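Hypothetical protein Atu0492 (Agrobacterium tumefaciens, PDB 2GMY) is of unknown function but, as a member of the carboxymuconolactone decarboxylase family resembling AhpD, probably takes part in antioxidant defence. Local coordinates at residues Leu21-Tyr24 with Val25-Gly29; Leu64-Gln67 with Trp68-Met72; Val125-Gly128 with Ala129-Trp133. All blocks are in the same frame, centred on the assembly; numbering follows the deposited sequence.

Contact 1 of 3, residues Leu21-Tyr24 with Val25-Gly29; sequences LENY and VQSSG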
loop_
_atom_site.group_PDB
_atom_site.type_symbol
_atom_site.label_atom_id
_atom_site.label_comp_id
_atom_site.label_asym_id
_atom_site.label_seq_id
_atom_site.Cartn_x
_atom_site.Cartn_y
_atom_site.Cartn_z
ATOM N N LEU A 21 -11.489 -11.892 -28.418
ATOM C CA LEU A 21 -11.938 -12.078 -27.035
ATOM C C LEU A 21 -13.036 -11.077 -26.692
ATOM O O LEU A 21 -14.042 -11.433 -26.059
ATOM C CB LEU A 21 -10.772 -11.964 -26.050
ATOM C CG LEU A 21 -11.136 -12.128 -24.567
ATOM C CD1 LEU A 21 -11.873 -13.436 -24.283
ATOM C CD2 LEU A 21 -9.873 -12.018 -23.710
ATOM N N GLU A 22 -12.843 -9.830 -27.120
ATOM C CA GLU A 22 -13.852 -8.786 -26.946
ATOM C C GLU A 22 -15.191 -9.181 -27.586
ATOM O O GLU A 22 -16.255 -9.017 -26.990
ATOM C CB GLU A 22 -13.335 -7.479 -27.546
ATOM C CG GLU A 22 -14.266 -6.280 -27.382
ATOM C CD GLU A 22 -14.530 -5.932 -25.922
ATOM O OE1 GLU A 22 -13.614 -6.076 -25.092
ATOM O OE2 GLU A 22 -15.670 -5.526 -25.619
ATOM N N ASN A 23 -15.125 -9.729 -28.801
ATOM C CA ASN A 23 -16.319 -10.206 -29.485
ATOM C C ASN A 23 -17.028 -11.314 -28.699
ATOM O O ASN A 23 -18.258 -11.341 -28.640
ATOM C CB ASN A 23 -15.927 -10.672 -30.892
ATOM C CG ASN A 23 -17.124 -11.037 -31.750
ATOM O OD1 ASN A 23 -18.210 -10.450 -31.642
ATOM N ND2 ASN A 23 -16.931 -12.029 -32.613
ATOM N N TYR A 24 -16.264 -12.222 -28.085
ATOM C CA TYR A 24 -16.896 -13.206 -27.216
ATOM C C TYR A 24 -17.669 -12.516 -26.088
ATOM O O TYR A 24 -18.836 -12.828 -25.852
ATOM C CB TYR A 24 -15.934 -14.234 -26.617
ATOM C CG TYR A 24 -16.659 -14.960 -25.521
ATOM C CD1 TYR A 24 -17.659 -15.878 -25.829
ATOM C CD2 TYR A 24 -16.430 -14.647 -24.174
ATOM C CE1 TYR A 24 -18.389 -16.502 -24.836
ATOM C CE2 TYR A 24 -17.160 -15.272 -23.164
ATOM C CZ TYR A 24 -18.135 -16.193 -23.507
ATOM O OH TYR A 24 -18.860 -16.822 -22.525
ATOM N N VAL A 25 -17.008 -11.598 -25.390
ATOM C CA VAL A 25 -17.634 -10.942 -24.238
ATOM C C VAL A 25 -18.951 -10.304 -24.660
ATOM O O VAL A 25 -19.984 -10.517 -24.019
ATOM C CB VAL A 25 -16.715 -9.894 -23.594
ATOM C CG1 VAL A 25 -17.472 -9.149 -22.487
ATOM C CG2 VAL A 25 -15.459 -10.583 -23.021
ATOM N N GLN A 26 -18.906 -9.562 -25.768
ATOM C CA GLN A 26 -20.072 -8.853 -26.285
ATOM C C GLN A 26 -21.262 -9.757 -26.591
ATOM O O GLN A 26 -22.407 -9.360 -26.394
ATOM C CB GLN A 26 -19.695 -8.052 -27.535
ATOM C CG GLN A 26 -18.848 -6.833 -27.223
ATOM C CD GLN A 26 -19.446 -5.984 -26.113
ATOM O OE1 GLN A 26 -20.567 -5.475 -26.229
ATOM N NE2 GLN A 26 -18.707 -5.840 -25.022
ATOM N N SER A 27 -21.005 -10.967 -27.069
ATOM C CA SER A 27 -22.118 -11.826 -27.456
ATOM C C SER A 27 -22.306 -12.977 -26.478
ATOM O O SER A 27 -22.979 -13.968 -26.790
ATOM C CB SER A 27 -21.931 -12.346 -28.877
ATOM O OG SER A 27 -20.663 -12.946 -29.025
ATOM N N SER A 28 -21.732 -12.834 -25.285
ATOM C CA SER A 28 -21.740 -13.917 -24.307
ATOM C C SER A 28 -23.111 -14.221 -23.710
ATOM O O SER A 28 -23.328 -15.319 -23.196
ATOM C CB SER A 28 -20.764 -13.608 -23.168
ATOM O OG SER A 28 -21.240 -12.509 -22.417
ATOM N N GLY A 29 -24.023 -13.254 -23.776
ATOM C CA GLY A 29 -25.339 -13.393 -23.147
ATOM C C GLY A 29 -25.483 -12.593 -21.857
ATOM O O GLY A 29 -26.592 -12.417 -21.353
HETATM O O HOH W 1 -21.126 -17.895 -23.573
#
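Tyr24 and Ser28 meet at the C-terminal end of helix 12-26, a local i to i+4 contact made where the chain leaves the helix for the turn that leads to helix 32-45. The CB of Ser28 sits over one face of the phenol ring, 4.1 Å from the centroid of the Tyr24 ring, a CH-pi contact displaced toward CZ. A chi1 of 167° swings the ring of Tyr24 along the helix toward its end, and Tyr24 OH binds a water at 2.7 Å that also reaches back, weakly, to Ser28 O.

The regular i to i+4 bonds run as far as Ser27 N to Asn23 O, and serine hydroxyls add to them in the last turn. Asn23 O takes two donors from one residue: Ser27 N at 3.2 Å and Ser27 OG at 2.9 Å, arriving from opposite faces of the carbonyl plane. Two residues on, Val25 O also accepts from two donors, Ser28 N and Ser28 OG, the latter at 2.8 Å. Both hydroxyls can fold back like this because each OG stands between its own backbone N and carbonyl carbon.

Along another side of the helix, Glu22 and Gln26 lie one turn apart with carboxylate and amide planes only 16° from parallel. Their link, Gln26 NE2 to Glu22 OE2 at 3.1 Å, is bent and weak; the stronger partners of the carboxylate are Lys39, in a salt bridge through OE2, and Trp133 NE1, bound to OE1.

Chemically, then, the serine hydroxyls supplement the backbone donors as the helix runs out, while the charge of Glu22 is probably balanced by Lys39 and Gln26 adds only a weak, neutral hydrogen bond.

Contact 2 of 3, residues Leu64-Gln67 with Trp68-Met72; sequences LSEQ and WINLM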
loop_
_atom_site.group_PDB
_atom_site.type_symbol
_atom_site.label_atom_id
_atom_site.label_comp_id
_atom_site.label_asym_id
_atom_site.label_seq_id
_atom_site.Cartn_x
_atom_site.Cartn_y
_atom_site.Cartn_z
ATOM N N LEU A 64 -28.154 4.377 -19.395
ATOM C CA LEU A 64 -27.773 4.441 -17.981
ATOM C C LEU A 64 -27.668 5.898 -17.538
ATOM O O LEU A 64 -27.269 6.769 -18.326
ATOM C CB LEU A 64 -26.474 3.649 -17.735
ATOM C CG LEU A 64 -26.745 2.142 -17.908
ATOM C CD1 LEU A 64 -25.552 1.325 -18.378
ATOM C CD2 LEU A 64 -27.383 1.522 -16.645
ATOM N N SER A 65 -28.049 6.177 -16.292
ATOM C CA SER A 65 -28.109 7.570 -15.829
ATOM C C SER A 65 -26.723 8.199 -15.642
ATOM O O SER A 65 -25.723 7.500 -15.451
ATOM C CB SER A 65 -28.904 7.664 -14.531
ATOM O OG SER A 65 -28.155 7.153 -13.439
ATOM N N GLU A 66 -26.663 9.525 -15.660
ATOM C CA GLU A 66 -25.380 10.195 -15.391
ATOM C C GLU A 66 -24.891 9.896 -13.969
ATOM O O GLU A 66 -23.684 9.845 -13.728
ATOM C CB GLU A 66 -25.434 11.702 -15.671
ATOM C CG GLU A 66 -25.778 12.055 -17.130
ATOM C CD GLU A 66 -24.809 11.450 -18.144
ATOM O OE1 GLU A 66 -23.583 11.465 -17.895
ATOM O OE2 GLU A 66 -25.266 10.971 -19.201
ATOM N N GLN A 67 -25.822 9.685 -13.041
ATOM C CA GLN A 67 -25.464 9.350 -11.669
ATOM C C GLN A 67 -24.812 7.967 -11.622
ATOM O O GLN A 67 -23.766 7.780 -11.005
ATOM C CB GLN A 67 -26.715 9.360 -10.812
ATOM C CG GLN A 67 -26.483 9.737 -9.394
ATOM C CD GLN A 67 -27.776 10.001 -8.650
ATOM O OE1 GLN A 67 -28.791 9.322 -8.867
ATOM N NE2 GLN A 67 -27.745 10.980 -7.765
ATOM N N TRP A 68 -25.435 7.003 -12.286
ATOM C CA TRP A 68 -24.893 5.644 -12.369
ATOM C C TRP A 68 -23.469 5.670 -12.920
ATOM O O TRP A 68 -22.582 4.953 -12.439
ATOM C CB TRP A 68 -25.788 4.818 -13.283
ATOM C CG TRP A 68 -25.536 3.337 -13.352
ATOM C CD1 TRP A 68 -26.192 2.367 -12.653
ATOM C CD2 TRP A 68 -24.620 2.656 -14.221
ATOM N NE1 TRP A 68 -25.732 1.123 -13.020
ATOM C CE2 TRP A 68 -24.770 1.271 -13.982
ATOM C CE3 TRP A 68 -23.687 3.083 -15.180
ATOM C CZ2 TRP A 68 -24.028 0.307 -14.665
ATOM C CZ3 TRP A 68 -22.936 2.116 -15.864
ATOM C CH2 TRP A 68 -23.113 0.744 -15.597
ATOM N N ILE A 69 -23.264 6.486 -13.949
ATOM C CA ILE A 69 -21.953 6.643 -14.604
ATOM C C ILE A 69 -20.940 7.364 -13.699
ATOM O O ILE A 69 -19.832 6.860 -13.454
ATOM C CB ILE A 69 -22.121 7.409 -15.934
ATOM C CG1 ILE A 69 -22.922 6.564 -16.935
ATOM C CG2 ILE A 69 -20.770 7.828 -16.513
ATOM C CD1 ILE A 69 -23.310 7.357 -18.210
ATOM N N ASN A 70 -21.321 8.529 -13.183
ATOM C CA ASN A 70 -20.393 9.344 -12.393
ATOM C C ASN A 70 -20.032 8.819 -11.020
ATOM O O ASN A 70 -18.953 9.127 -10.505
ATOM C CB ASN A 70 -20.910 10.760 -12.267
ATOM C CG ASN A 70 -20.689 11.537 -13.527
ATOM O OD1 ASN A 70 -21.635 11.829 -14.260
ATOM N ND2 ASN A 70 -19.431 11.845 -13.816
ATOM N N LEU A 71 -20.906 8.029 -10.416
ATOM C CA LEU A 71 -20.638 7.552 -9.072
ATOM C C LEU A 71 -19.861 6.242 -9.046
ATOM O O LEU A 71 -19.557 5.717 -7.993
ATOM C CB LEU A 71 -21.923 7.444 -8.266
ATOM C CG LEU A 71 -22.479 8.777 -7.757
ATOM C CD1 LEU A 71 -23.871 8.571 -7.358
ATOM C CD2 LEU A 71 -21.685 9.268 -6.581
ATOM N N MET A 72 -19.514 5.741 -10.218
ATOM C CA MET A 72 -18.870 4.451 -10.270
ATOM C C MET A 72 -17.496 4.465 -9.641
ATOM O O MET A 72 -16.997 3.455 -9.224
ATOM C CB MET A 72 -18.750 3.920 -11.671
ATOM C CG MET A 72 -18.274 2.537 -11.594
ATOM S SD MET A 72 -19.708 1.505 -11.517
ATOM C CE MET A 72 -19.561 1.221 -13.224
#
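Leu64 lies across the indole of Trp68, and the apolar part of the contact is mostly this pair. Its CD2 methyl is over the centre of one face, 3.8 Å from the centroid of the five-membered ring of Trp68 and 14° off the ring normal, a CH-pi contact. The other methyl covers the benzene half, with Leu64 CD1 at 3.7 Å from Trp68 CZ3, so the two branches of the leucine span both rings of the indole. Tyr81 packs edge-to-face with the same indole, whose NE1 is hydrogen-bonded to Glu85. The aliphatic part of Gln67 runs beside Leu71, one turn on, with Gln67 CG 3.5 Å from Leu71 CD1.

The polar part begins with an N-cap. Ser65 stands right before helix 66-70, and its OG accepts from Trp68 N at 3.0 Å, with an N-H...O angle of 165°; a chi1 of 74° places the hydroxyl between the backbone N and carbonyl carbon, facing the first turn. Leu64, just before the cap, folds onto the same tryptophan whose N-H the cap accepts. Backbone bonds carry the short helix onward, from Ile69 N to Ser65 O at 3.1 Å, then from Asn70 N to Glu66 O and from Leu71 N to Gln67 O.

Glu66 runs alongside Ile69 in the same direction, and its carboxylate forms a salt bridge with Arg60. Gln67 extends beyond CG toward the third subunit, where its NE2 is hydrogen-bonded to Asp53 OD1 and Pro145 O of that neighbouring chain.

Contact 3 of 3, residues Val125-Gly128 with Ala129-Trp133; sequences VAIG and AINTW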
loop_
_atom_site.group_PDB
_atom_site.type_symbol
_atom_site.label_atom_id
_atom_site.label_comp_id
_atom_site.label_asym_id
_atom_site.label_seq_id
_atom_site.Cartn_x
_atom_site.Cartn_y
_atom_site.Cartn_z
ATOM N N VAL A 125 -14.311 -13.655 -17.110
ATOM C CA VAL A 125 -13.620 -13.466 -18.392
ATOM C C VAL A 125 -13.749 -12.005 -18.854
ATOM O O VAL A 125 -12.784 -11.417 -19.348
ATOM C CB VAL A 125 -14.187 -14.441 -19.459
ATOM C CG1 VAL A 125 -13.648 -14.118 -20.844
ATOM C CG2 VAL A 125 -13.855 -15.897 -19.073
ATOM N N ALA A 126 -14.934 -11.414 -18.686
ATOM C CA ALA A 126 -15.137 -10.006 -19.038
ATOM C C ALA A 126 -14.184 -9.097 -18.221
ATOM O O ALA A 126 -13.583 -8.167 -18.764
ATOM C CB ALA A 126 -16.589 -9.610 -18.817
ATOM N N ILE A 127 -14.025 -9.387 -16.929
ATOM C CA ILE A 127 -13.090 -8.620 -16.091
ATOM C C ILE A 127 -11.667 -8.793 -16.632
ATOM O O ILE A 127 -10.903 -7.831 -16.715
ATOM C CB ILE A 127 -13.163 -9.054 -14.610
ATOM C CG1 ILE A 127 -14.539 -8.701 -14.011
ATOM C CG2 ILE A 127 -12.060 -8.363 -13.769
ATOM C CD1 ILE A 127 -14.878 -9.458 -12.703
ATOM N N GLY A 128 -11.313 -10.020 -17.009
ATOM C CA GLY A 128 -9.990 -10.270 -17.601
ATOM C C GLY A 128 -9.795 -9.464 -18.882
ATOM O O GLY A 128 -8.734 -8.834 -19.073
ATOM N N ALA A 129 -10.812 -9.475 -19.752
ATOM C CA ALA A 129 -10.740 -8.773 -21.031
ATOM C C ALA A 129 -10.506 -7.266 -20.861
ATOM O O ALA A 129 -9.613 -6.700 -21.496
ATOM C CB ALA A 129 -11.984 -9.046 -21.872
ATOM N N ILE A 130 -11.267 -6.611 -19.986
ATOM C CA ILE A 130 -11.067 -5.168 -19.830
ATOM C C ILE A 130 -9.706 -4.909 -19.194
ATOM O O ILE A 130 -9.032 -3.945 -19.531
ATOM C CB ILE A 130 -12.231 -4.469 -19.066
ATOM C CG1 ILE A 130 -12.025 -2.945 -19.037
ATOM C CG2 ILE A 130 -12.441 -5.084 -17.697
ATOM C CD1 ILE A 130 -11.955 -2.287 -20.445
ATOM N N ASN A 131 -9.280 -5.805 -18.304
ATOM C CA ASN A 131 -7.968 -5.636 -17.690
ATOM C C ASN A 131 -6.834 -5.697 -18.729
ATOM O O ASN A 131 -5.796 -5.043 -18.574
ATOM C CB ASN A 131 -7.764 -6.643 -16.558
ATOM C CG ASN A 131 -8.199 -6.076 -15.228
ATOM O OD1 ASN A 131 -7.426 -5.409 -14.538
ATOM N ND2 ASN A 131 -9.461 -6.298 -14.875
ATOM N N THR A 132 -7.064 -6.460 -19.802
ATOM C CA THR A 132 -6.131 -6.515 -20.922
ATOM C C THR A 132 -6.173 -5.203 -21.718
ATOM O O THR A 132 -5.128 -4.593 -21.972
ATOM C CB THR A 132 -6.401 -7.747 -21.799
ATOM O OG1 THR A 132 -6.017 -8.922 -21.061
ATOM C CG2 THR A 132 -5.573 -7.693 -23.086
ATOM N N TRP A 133 -7.365 -4.759 -22.108
ATOM C CA TRP A 133 -7.468 -3.483 -22.834
ATOM C C TRP A 133 -6.854 -2.333 -22.033
ATOM O O TRP A 133 -6.144 -1.493 -22.590
ATOM C CB TRP A 133 -8.919 -3.140 -23.166
ATOM C CG TRP A 133 -9.527 -3.950 -24.259
ATOM C CD1 TRP A 133 -10.600 -4.790 -24.153
ATOM C CD2 TRP A 133 -9.130 -3.973 -25.638
ATOM N NE1 TRP A 133 -10.890 -5.344 -25.385
ATOM C CE2 TRP A 133 -10.001 -4.860 -26.310
ATOM C CE3 TRP A 133 -8.118 -3.333 -26.369
ATOM C CZ2 TRP A 133 -9.894 -5.126 -27.696
ATOM C CZ3 TRP A 133 -8.004 -3.598 -27.739
ATOM C CH2 TRP A 133 -8.888 -4.488 -28.386
HETATM O O HOH W 2 -6.001 -9.247 -18.067
#
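Ile127 and Asn131 run side by side on one flank of helix 117-139, pointing the same way, and the amide of the asparagine turns back onto the isoleucine's own carbonyl. Asn131 ND2 donates to Ile127 O at 2.8 Å with an N-H...O angle of 171°. The acceptor lies in the amide plane, but the amide nitrogen stands above the carbonyl plane, 43° out of it. Asn131 N reaches the same oxygen at 3.0 Å from the opposite face, so Ile127 O is gripped twice by one residue. An unusual chi1 of -92° accompanies this fold-back, which also leaves Asn131 ND2 3.5 Å from Ile127 CG2. The buried amide is well provided for: ND2 is also bonded to Thr96 OG1, and OD1 accepts from Asn46 and Arg135, which should fix its rotation.

Ile130 turns to a different side, and its CG2 lies between its own backbone N and carbonyl carbon, which sets that methyl 3.3 Å from Ile127 O. On the flank facing the second subunit, Thr132 is joined to Gly128 through a water that donates to Gly128 O at 2.9 Å and accepts from Thr132 OG1 at 3.0 Å. Regular backbone bonds, such as Ala129 N to Val125 O, carry the helix beneath these side chains.

Thr132 packs on Gly128 of the second subunit, and Asn131 on its Arg135. Within the chain, the buried helix lies among three others: Ile127 packs on Trp91, Val92 and Val95 of helix 83-96, Ile130 on Ala42 and Ser43 of helix 32-45, and Val125 on Leu21 of helix 12-26.

Overall arrangement
From the N terminus, contact 1 ends helix 12-26, contact 2 starts and spans the short helix 66-70, and contact 3 lies within the long helix 117-139. Each is made by consecutive residues, so none closes a long loop; they follow in series without nesting or crossing. Contacts 1 and 3 touch, with centres 11 Å apart: Val25 packs on Ala126 and Ala129, binding helix 12-26 to helix 117-139. Both also face the second subunit. Contact 2 stands apart, its nearest atoms about 12 Å from contact 1 and about 10 Å from contact 3, and meets the third subunit. Helix 32-45 is shared by all three, packing against contacts 2 and 3 and reaching contact 1 through Lys39.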